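Long-range contacts in conserved protein (Methanothermobacter thermautotrophicus, PDB 1T57), which binds flavin mononucleotide and magnesium ions and belongs to a pyruvate-kinase-like alpha/beta family, but its biological function is unknown: residues P31-T36 / T174-D179; E22-C26 / L42-R46; V164-A170 / L182-H188. One frame throughout, in Å; residues are numbered along the deposited sequence.

Contact 1: residues P31-T36 / T174-D179; sequences PGKENT and TAWGAD. With FMN (flavin mononucleotide), chain E.
Lys-33 and Gly-177 bring their CA atoms to 4.4 Å and Thr-36 and Ala-178 theirs to 4.5 Å, yet the two loops form no sheet pairing, and the bonds that join them each use a side-chain oxygen. One is Asp-179 OD1, which has two donors. Thr-174 OG1 meets the syn lone pair of Asp-179 OD1 at 2.8 Å, while Gly-32 N reaches the same atom on its anti side at 3.0 Å, 21° out of the carboxylate plane. Pro-31 CB rests 3.3 Å from Asp-179 OD1. In the fold, residues 31-36 lead from strand 22-28 into helix 36-50, whereas 174-179 is the turn of the hairpin made by strands 168-172 and 180-185, and it lines the flavin pocket. Ala-175 N donates to FMN O2 at 2.8 Å, and Gly-177 N to the phosphate oxygen O2P. The second bridging oxygen is Thr-36 OG1: Ala-178 N points at it almost straight, 2.8 Å away with 171° at the hydrogen. Thr-36 OG1 in turn donates a hydrogen bond to Lys-33 O, which also takes Thr-36 N from the same face of its plane. Further out, Lys-33 passes alongside Trp-176 CB, touching it with CB and again with NZ, each at 4.0 Å, while the indole turns away. Asn-35 ND2 lies against Asp-179 CB while hydrogen-bonded to Glu-30 O.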
loop_
_atom_site.group_PDB
_atom_site.type_symbol
_atom_site.label_atom_id
_atom_site.label_comp_id
_atom_site.label_asym_id
_atom_site.label_seq_id
_atom_site.Cartn_x
_atom_site.Cartn_y
_atom_site.Cartn_z
ATOM N N PRO A 31 17.214 -24.912 -13.709
ATOM C CA PRO A 31 16.590 -25.211 -12.412
ATOM C C PRO A 31 15.835 -26.548 -12.413
ATOM O O PRO A 31 15.557 -27.079 -13.473
ATOM C CB PRO A 31 15.671 -24.014 -12.189
ATOM C CG PRO A 31 15.260 -23.605 -13.592
ATOM C CD PRO A 31 16.431 -23.925 -14.483
ATOM N N GLY A 32 15.527 -27.113 -11.247
ATOM C CA GLY A 32 14.788 -28.366 -11.253
ATOM C C GLY A 32 15.249 -29.465 -10.328
ATOM O O GLY A 32 16.325 -29.371 -9.748
ATOM N N LYS A 33 14.431 -30.511 -10.214
ATOM C CA LYS A 33 14.674 -31.684 -9.369
ATOM C C LYS A 33 15.996 -32.412 -9.649
ATOM O O LYS A 33 16.595 -33.018 -8.752
ATOM C CB LYS A 33 13.513 -32.666 -9.550
ATOM C CG LYS A 33 13.441 -33.803 -8.532
ATOM C CD LYS A 33 12.816 -35.059 -9.155
ATOM C CE LYS A 33 12.190 -35.949 -8.115
ATOM N NZ LYS A 33 10.977 -35.253 -7.651
ATOM N N GLU A 34 16.442 -32.356 -10.897
ATOM C CA GLU A 34 17.670 -33.019 -11.316
ATOM C C GLU A 34 18.899 -32.632 -10.489
ATOM O O GLU A 34 19.744 -33.473 -10.194
ATOM C CB GLU A 34 17.908 -32.695 -12.784
ATOM C CG GLU A 34 16.848 -31.769 -13.341
ATOM C CD GLU A 34 17.390 -30.884 -14.439
ATOM O OE1 GLU A 34 16.656 -29.996 -14.925
ATOM O OE2 GLU A 34 18.562 -31.079 -14.821
ATOM N N ASN A 35 18.994 -31.351 -10.132
ATOM C CA ASN A 35 20.131 -30.825 -9.368
ATOM C C ASN A 35 20.213 -31.282 -7.904
ATOM O O ASN A 35 21.267 -31.204 -7.284
ATOM C CB ASN A 35 20.109 -29.288 -9.395
ATOM C CG ASN A 35 19.999 -28.724 -10.792
ATOM O OD1 ASN A 35 20.836 -28.991 -11.646
ATOM N ND2 ASN A 35 18.976 -27.924 -11.030
ATOM N N THR A 36 19.104 -31.765 -7.361
ATOM C CA THR A 36 19.069 -32.166 -5.964
ATOM C C THR A 36 20.295 -32.855 -5.405
ATOM O O THR A 36 20.870 -32.399 -4.408
ATOM C CB THR A 36 17.860 -33.050 -5.668
ATOM O OG1 THR A 36 16.674 -32.399 -6.134
ATOM C CG2 THR A 36 17.716 -33.260 -4.166
ATOM N N THR A 174 13.091 -25.530 -7.306
ATOM C CA THR A 174 12.018 -25.126 -8.190
ATOM C C THR A 174 10.990 -26.255 -8.275
ATOM O O THR A 174 11.218 -27.268 -8.928
ATOM C CB THR A 174 12.552 -24.795 -9.598
ATOM O OG1 THR A 174 13.583 -23.800 -9.515
ATOM C CG2 THR A 174 11.455 -24.262 -10.450
ATOM N N ALA A 175 9.880 -26.055 -7.569
ATOM C CA ALA A 175 8.732 -26.953 -7.508
ATOM C C ALA A 175 9.015 -28.337 -6.943
ATOM O O ALA A 175 8.396 -28.750 -5.977
ATOM C CB ALA A 175 8.079 -27.058 -8.889
ATOM N N TRP A 176 9.976 -29.033 -7.520
ATOM C CA TRP A 176 10.330 -30.371 -7.054
ATOM C C TRP A 176 11.796 -30.444 -6.667
ATOM O O TRP A 176 12.651 -29.850 -7.334
ATOM C CB TRP A 176 10.024 -31.395 -8.158
ATOM C CG TRP A 176 8.570 -31.451 -8.480
ATOM C CD1 TRP A 176 7.586 -31.964 -7.693
ATOM C CD2 TRP A 176 7.912 -30.840 -9.599
ATOM N NE1 TRP A 176 6.348 -31.698 -8.238
ATOM C CE2 TRP A 176 6.517 -31.012 -9.409
ATOM C CE3 TRP A 176 8.365 -30.163 -10.743
ATOM C CZ2 TRP A 176 5.565 -30.517 -10.321
ATOM C CZ3 TRP A 176 7.420 -29.674 -11.651
ATOM C CH2 TRP A 176 6.036 -29.856 -11.431
ATOM N N GLY A 177 12.083 -31.169 -5.588
ATOM C CA GLY A 177 13.463 -31.343 -5.146
ATOM C C GLY A 177 14.214 -30.075 -4.794
ATOM O O GLY A 177 13.621 -29.132 -4.299
ATOM N N ALA A 178 15.513 -30.024 -5.070
ATOM C CA ALA A 178 16.278 -28.835 -4.726
ATOM C C ALA A 178 17.346 -28.358 -5.736
ATOM O O ALA A 178 17.967 -29.154 -6.449
ATOM C CB ALA A 178 16.897 -29.035 -3.337
ATOM N N ASP A 179 17.543 -27.043 -5.801
ATOM C CA ASP A 179 18.537 -26.458 -6.701
ATOM C C ASP A 179 19.180 -25.188 -6.116
ATOM O O ASP A 179 20.012 -24.542 -6.749
ATOM C CB ASP A 179 17.916 -26.180 -8.082
ATOM C CG ASP A 179 16.741 -25.231 -8.026
ATOM O OD1 ASP A 179 16.027 -25.106 -9.044
ATOM O OD2 ASP A 179 16.523 -24.608 -6.970
HETATM N N1 FMN E . 8.990 -24.093 -5.082
HETATM C C2 FMN E . 9.036 -23.088 -6.041
HETATM O O2 FMN E . 9.524 -23.301 -7.134
HETATM N N3 FMN E . 8.697 -21.788 -5.781
HETATM C C4 FMN E . 8.099 -21.463 -4.590
HETATM O O4 FMN E . 7.907 -20.271 -4.322
HETATM C C4A FMN E . 8.066 -22.444 -3.596
HETATM N N5 FMN E . 7.526 -22.149 -2.365
HETATM C C5A FMN E . 7.757 -23.020 -1.326
HETATM C C6 FMN E . 7.221 -22.695 -0.092
HETATM C C7 FMN E . 7.298 -23.568 0.957
HETATM C C7M FMN E . 6.626 -23.150 2.225
HETATM C C8 FMN E . 7.468 -24.919 0.676
HETATM C C8M FMN E . 7.433 -25.953 1.788
HETATM C C9 FMN E . 7.976 -25.274 -0.572
HETATM C C9A FMN E . 8.223 -24.318 -1.561
HETATM N N10 FMN E . 8.505 -24.710 -2.878
HETATM C C10 FMN E . 8.582 -23.731 -3.837
HETATM C "C1'" FMN E . 8.978 -26.103 -3.233
HETATM C "C2'" FMN E . 10.396 -26.278 -2.762
HETATM O "O2'" FMN E . 11.176 -25.194 -3.279
HETATM C "C3'" FMN E . 10.987 -27.567 -3.286
HETATM O "O3'" FMN E . 10.895 -27.625 -4.677
HETATM C "C4'" FMN E . 10.694 -28.907 -2.592
HETATM O "O4'" FMN E . 11.609 -29.795 -3.189
HETATM C "C5'" FMN E . 9.441 -29.735 -2.774
HETATM O "O5'" FMN E . 9.793 -30.939 -2.131
HETATM P P FMN E . 9.706 -32.448 -2.680
HETATM O O1P FMN E . 9.859 -33.335 -1.493
HETATM O O2P FMN E . 10.797 -32.779 -3.719
HETATM O O3P FMN E . 8.308 -32.604 -3.293
#

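Contact 2: residues E22-C26 / L42-R46; sequences EKKIC and LVGER
Helix-on-sheet packing joins Lys-23, Lys-24 and Cys-26 to Leu-42, Glu-45 and Arg-46, with strand 22-26 at the sheet edge of this chain, where the sheet runs on into the second subunit, and helix 42-46 packed on the same sheet, largely over the neighbouring inner strands. The segment axes are 11.0 Å apart and nearly antiparallel (164°), as expected for the first strand and helix of the beta-alpha-beta crossover that leads on to strand 54-58. Arg-46 spans the gap. Bent at chi2 (69°) and chi3 (90°), it directs Arg-46 NH2 at the backbone oxygen Lys-24 O, 3.2 Å away, in the plane of both the guanidinium and the carbonyl. A water also donates to that oxygen and has a weak bond to NH2. Lys-23 lays CD 3.8 Å above one guanidinium face of Arg-46, offset toward the rim; Lys-23 NZ and Arg-46 NE converge on the carboxylate of Glu-199, which probably offsets their like charges. Nearer the surface, Lys-24 and Glu-45 cross at about a right angle; Lys-24 NZ and Glu-45 OE2 form a salt bridge at 3.4 Å, whose hydrogen bond is weak, and Glu-22 of the second subunit is this lysine's stronger partner. Toward the other end, Leu-42 CD1 packs on Cys-26 CB at 3.6 Å.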
loop_
_atom_site.group_PDB
_atom_site.type_symbol
_atom_site.label_atom_id
_atom_site.label_comp_id
_atom_site.label_asym_id
_atom_site.label_seq_id
_atom_site.Cartn_x
_atom_site.Cartn_y
_atom_site.Cartn_z
ATOM N N GLU A 22 37.998 -17.157 -0.769
ATOM C CA GLU A 22 37.603 -17.716 -2.063
ATOM C C GLU A 22 37.139 -19.143 -1.872
ATOM O O GLU A 22 37.840 -19.947 -1.262
ATOM C CB GLU A 22 38.778 -17.676 -3.045
ATOM C CG GLU A 22 38.425 -18.038 -4.482
ATOM C CD GLU A 22 39.600 -17.851 -5.441
ATOM O OE1 GLU A 22 39.975 -16.688 -5.714
ATOM O OE2 GLU A 22 40.148 -18.872 -5.916
ATOM N N LYS A 23 35.944 -19.445 -2.370
ATOM C CA LYS A 23 35.381 -20.784 -2.248
ATOM C C LYS A 23 34.705 -21.112 -3.564
ATOM O O LYS A 23 34.767 -20.326 -4.505
ATOM C CB LYS A 23 34.326 -20.852 -1.132
ATOM C CG LYS A 23 34.702 -20.146 0.146
ATOM C CD LYS A 23 33.711 -20.454 1.255
ATOM C CE LYS A 23 33.943 -19.521 2.425
ATOM N NZ LYS A 23 33.145 -19.885 3.614
ATOM N N LYS A 24 34.042 -22.266 -3.610
ATOM C CA LYS A 24 33.345 -22.723 -4.808
ATOM C C LYS A 24 31.861 -22.390 -4.716
ATOM O O LYS A 24 31.329 -22.173 -3.633
ATOM C CB LYS A 24 33.503 -24.240 -4.960
ATOM C CG LYS A 24 33.247 -24.998 -3.664
ATOM C CD LYS A 24 32.961 -26.480 -3.865
ATOM C CE LYS A 24 34.189 -27.279 -4.256
ATOM N NZ LYS A 24 33.820 -28.704 -4.527
ATOM N N ILE A 25 31.204 -22.337 -5.866
ATOM C CA ILE A 25 29.785 -22.087 -5.933
ATOM C C ILE A 25 29.369 -22.755 -7.217
ATOM O O ILE A 25 30.016 -22.572 -8.260
ATOM C CB ILE A 25 29.439 -20.570 -6.007
ATOM C CG1 ILE A 25 27.919 -20.408 -6.066
ATOM C CG2 ILE A 25 30.121 -19.913 -7.214
ATOM C CD1 ILE A 25 27.451 -18.990 -6.260
ATOM N N CYS A 26 28.311 -23.556 -7.149
ATOM C CA CYS A 26 27.831 -24.225 -8.343
ATOM C C CYS A 26 26.660 -23.481 -8.987
ATOM O O CYS A 26 25.698 -23.113 -8.297
ATOM C CB CYS A 26 27.409 -25.650 -7.997
ATOM S SG CYS A 26 27.390 -26.737 -9.407
ATOM N N LEU A 42 26.838 -30.778 -1.941
ATOM C CA LEU A 42 27.508 -29.539 -1.677
ATOM C C LEU A 42 27.228 -29.026 -0.282
ATOM O O LEU A 42 28.147 -28.530 0.370
ATOM C CB LEU A 42 27.148 -28.525 -2.741
ATOM C CG LEU A 42 27.776 -28.885 -4.092
ATOM C CD1 LEU A 42 27.372 -27.865 -5.126
ATOM C CD2 LEU A 42 29.279 -28.925 -3.974
ATOM N N VAL A 43 25.994 -29.168 0.212
ATOM C CA VAL A 43 25.718 -28.680 1.567
ATOM C C VAL A 43 26.527 -29.463 2.584
ATOM O O VAL A 43 27.047 -28.880 3.543
ATOM C CB VAL A 43 24.208 -28.768 2.016
ATOM C CG1 VAL A 43 23.297 -28.238 0.939
ATOM C CG2 VAL A 43 23.851 -30.182 2.431
ATOM N N GLY A 44 26.615 -30.780 2.374
ATOM C CA GLY A 44 27.356 -31.632 3.284
ATOM C C GLY A 44 28.732 -31.045 3.491
ATOM O O GLY A 44 29.110 -30.712 4.613
ATOM N N GLU A 45 29.455 -30.875 2.385
ATOM C CA GLU A 45 30.812 -30.343 2.407
ATOM C C GLU A 45 30.897 -29.001 3.109
ATOM O O GLU A 45 31.705 -28.823 4.019
ATOM C CB GLU A 45 31.340 -30.227 0.971
ATOM C CG GLU A 45 32.854 -30.250 0.828
ATOM C CD GLU A 45 33.298 -30.162 -0.626
ATOM O OE1 GLU A 45 34.370 -30.716 -0.956
ATOM O OE2 GLU A 45 32.574 -29.541 -1.433
ATOM N N ARG A 46 30.066 -28.051 2.694
ATOM C CA ARG A 46 30.100 -26.724 3.285
ATOM C C ARG A 46 29.754 -26.766 4.756
ATOM O O ARG A 46 30.266 -25.966 5.535
ATOM C CB ARG A 46 29.154 -25.771 2.553
ATOM C CG ARG A 46 29.093 -24.405 3.169
ATOM C CD ARG A 46 30.381 -23.634 2.980
ATOM N NE ARG A 46 30.361 -22.866 1.747
ATOM C CZ ARG A 46 30.803 -23.309 0.578
ATOM N NH1 ARG A 46 31.312 -24.527 0.469
ATOM N NH2 ARG A 46 30.749 -22.523 -0.489
HETATM O O HOH W 1 29.522 -20.732 -1.935
#

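Contact 3: residues V164-A170 / L182-H188; sequences VDEEVIA and LVLTPAH
Val-164 and His-188 meet beyond the open end of an antiparallel beta hairpin, strands 168-172 and 180-185, where the two segments still run side by side. From its CB outward, Val-164 first touches the backbone oxygen Pro-186 O, 3.6 Å away. Its CG1, lying beside the backbone N at chi1 -56°, then sits over one face of the His-188 imidazole, offset toward the NE2 rim, 3.6 Å from the ring centroid and 23° off the normal, a CH-pi contact. Val-164 CG2, the other branch, reaches NE2 of His-188 at 3.5 Å. That ring is fixed at both nitrogens, with ND1 bonded to Asp-158 and NE2 to the backbone N of Gly-89 of the third subunit. Within the strands, Val-168 with Leu-184 and Ala-170 with Leu-182 are the hydrogen-bonded pairs, each closed by two bonds; Leu-184 N to Val-168 O is the straightest, 2.9 Å and 171° at the hydrogen. Side chains of these pairs share the sheet face toward helix 144-158, where Ala-170 CB meets Leu-184 CD2 at 3.9 Å, while Val-168 CG2 lies on Pro-186 CD. Glu-167 passes near Thr-185 and Val-183 and forms a salt bridge to Arg-205 of the second subunit. On the opposite face the side chains of the non-hydrogen-bonded pair Ile-169 and Val-183 touch, Ile-169 CD1 to Val-183 CG2 at 3.6 Å.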
loop_
_atom_site.group_PDB
_atom_site.type_symbol
_atom_site.label_atom_id
_atom_site.label_comp_id
_atom_site.label_asym_id
_atom_site.label_seq_id
_atom_site.Cartn_x
_atom_site.Cartn_y
_atom_site.Cartn_z
ATOM N N VAL A 164 18.036 -17.850 15.528
ATOM C CA VAL A 164 18.170 -16.622 14.746
ATOM C C VAL A 164 19.440 -16.008 15.307
ATOM O O VAL A 164 19.773 -14.832 15.083
ATOM C CB VAL A 164 16.988 -15.702 15.011
ATOM C CG1 VAL A 164 15.708 -16.447 14.697
ATOM C CG2 VAL A 164 16.979 -15.239 16.472
ATOM N N ASP A 165 20.126 -16.876 16.047
ATOM C CA ASP A 165 21.370 -16.616 16.759
ATOM C C ASP A 165 22.574 -16.887 15.874
ATOM O O ASP A 165 23.391 -16.006 15.641
ATOM C CB ASP A 165 21.440 -17.557 17.973
ATOM C CG ASP A 165 21.884 -16.863 19.250
ATOM O OD1 ASP A 165 22.248 -17.557 20.237
ATOM O OD2 ASP A 165 21.858 -15.621 19.270
ATOM N N GLU A 166 22.666 -18.119 15.386
ATOM C CA GLU A 166 23.786 -18.562 14.566
ATOM C C GLU A 166 23.491 -18.849 13.087
ATOM O O GLU A 166 22.415 -18.555 12.582
ATOM C CB GLU A 166 24.395 -19.801 15.222
ATOM C CG GLU A 166 23.347 -20.810 15.641
ATOM C CD GLU A 166 23.834 -21.816 16.691
ATOM O OE1 GLU A 166 24.552 -22.776 16.329
ATOM O OE2 GLU A 166 23.503 -21.640 17.887
ATOM N N GLU A 167 24.472 -19.426 12.402
ATOM C CA GLU A 167 24.333 -19.719 10.995
ATOM C C GLU A 167 23.627 -21.033 10.746
ATOM O O GLU A 167 23.710 -21.955 11.551
ATOM C CB GLU A 167 25.697 -19.718 10.317
ATOM C CG GLU A 167 26.414 -18.399 10.461
ATOM C CD GLU A 167 27.630 -18.293 9.563
ATOM O OE1 GLU A 167 28.205 -19.339 9.186
ATOM O OE2 GLU A 167 28.019 -17.153 9.242
ATOM N N VAL A 168 22.939 -21.092 9.610
ATOM C CA VAL A 168 22.156 -22.242 9.196
ATOM C C VAL A 168 22.266 -22.402 7.679
ATOM O O VAL A 168 22.551 -21.435 6.964
ATOM C CB VAL A 168 20.651 -22.027 9.544
ATOM C CG1 VAL A 168 19.846 -23.243 9.165
ATOM C CG2 VAL A 168 20.489 -21.707 11.020
ATOM N N ILE A 169 22.048 -23.611 7.182
ATOM C CA ILE A 169 22.102 -23.826 5.741
ATOM C C ILE A 169 20.646 -23.988 5.308
ATOM O O ILE A 169 19.973 -24.877 5.815
ATOM C CB ILE A 169 22.891 -25.115 5.382
ATOM C CG1 ILE A 169 24.335 -25.021 5.923
ATOM C CG2 ILE A 169 22.872 -25.332 3.875
ATOM C CD1 ILE A 169 25.454 -24.941 4.838
ATOM N N ALA A 170 20.167 -23.125 4.406
ATOM C CA ALA A 170 18.781 -23.179 3.913
ATOM C C ALA A 170 18.745 -23.815 2.525
ATOM O O ALA A 170 19.543 -23.463 1.677
ATOM C CB ALA A 170 18.192 -21.774 3.856
ATOM N N LEU A 182 21.544 -21.984 0.649
ATOM C CA LEU A 182 22.180 -20.773 1.133
ATOM C C LEU A 182 22.720 -20.933 2.548
ATOM O O LEU A 182 22.290 -21.818 3.275
ATOM C CB LEU A 182 21.169 -19.615 1.078
ATOM C CG LEU A 182 21.188 -18.600 -0.081
ATOM C CD1 LEU A 182 21.225 -19.244 -1.435
ATOM C CD2 LEU A 182 19.940 -17.762 0.034
ATOM N N VAL A 183 23.686 -20.089 2.908
ATOM C CA VAL A 183 24.249 -20.072 4.248
ATOM C C VAL A 183 23.783 -18.740 4.809
ATOM O O VAL A 183 24.131 -17.665 4.315
ATOM C CB VAL A 183 25.761 -20.130 4.225
ATOM C CG1 VAL A 183 26.321 -19.730 5.572
ATOM C CG2 VAL A 183 26.187 -21.544 3.886
ATOM N N LEU A 184 22.965 -18.799 5.840
ATOM C CA LEU A 184 22.425 -17.566 6.370
ATOM C C LEU A 184 22.123 -17.639 7.841
ATOM O O LEU A 184 22.236 -18.695 8.483
ATOM C CB LEU A 184 21.144 -17.226 5.604
ATOM C CG LEU A 184 20.102 -18.361 5.566
ATOM C CD1 LEU A 184 19.530 -18.639 6.983
ATOM C CD2 LEU A 184 18.978 -18.006 4.587
ATOM N N THR A 185 21.715 -16.495 8.361
ATOM C CA THR A 185 21.350 -16.367 9.757
ATOM C C THR A 185 19.884 -15.959 9.754
ATOM O O THR A 185 19.530 -14.840 9.361
ATOM C CB THR A 185 22.199 -15.272 10.480
ATOM O OG1 THR A 185 23.556 -15.716 10.623
ATOM C CG2 THR A 185 21.633 -14.984 11.852
ATOM N N PRO A 186 19.002 -16.869 10.177
ATOM C CA PRO A 186 17.580 -16.536 10.195
ATOM C C PRO A 186 17.278 -15.324 11.054
ATOM O O PRO A 186 18.154 -14.791 11.763
ATOM C CB PRO A 186 16.941 -17.803 10.754
ATOM C CG PRO A 186 17.849 -18.880 10.219
ATOM C CD PRO A 186 19.208 -18.291 10.505
ATOM N N ALA A 187 16.015 -14.923 11.007
ATOM C CA ALA A 187 15.517 -13.802 11.770
ATOM C C ALA A 187 14.013 -14.021 11.901
ATOM O O ALA A 187 13.411 -14.678 11.069
ATOM C CB ALA A 187 15.810 -12.485 11.012
ATOM N N HIS A 188 13.402 -13.477 12.936
ATOM C CA HIS A 188 11.966 -13.619 13.108
ATOM C C HIS A 188 11.170 -12.697 12.197
ATOM O O HIS A 188 11.722 -11.786 11.584
ATOM C CB HIS A 188 11.603 -13.349 14.552
ATOM C CG HIS A 188 12.238 -14.303 15.509
ATOM N ND1 HIS A 188 11.933 -15.645 15.529
ATOM C CD2 HIS A 188 13.218 -14.125 16.426
ATOM C CE1 HIS A 188 12.706 -16.256 16.406
ATOM N NE2 HIS A 188 13.496 -15.355 16.963
#

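Contact 3 is the buried one of the three, while contacts 1 and 2 are partly buried. Contacts 1 and 3 draw on the same hairpin from opposite sides of the chain's centre, about 21 Å apart between centres: its turn is held to the neighbouring loop through one side-chain oxygen from each and binds the flavin, while its strands rely on paired backbone bonds and apolar faces. Contacts 1 and 2 share the passage from strand 22-28 to helix 36-50 but do not touch. Contacts 2 and 3 do, where the aliphatic part of Arg-46 packs on Ile-169 and Val-183 (Arg-46 CG to Ile-169 CD1 4.0 Å). Both also reach the second subunit, which contact 1 does not.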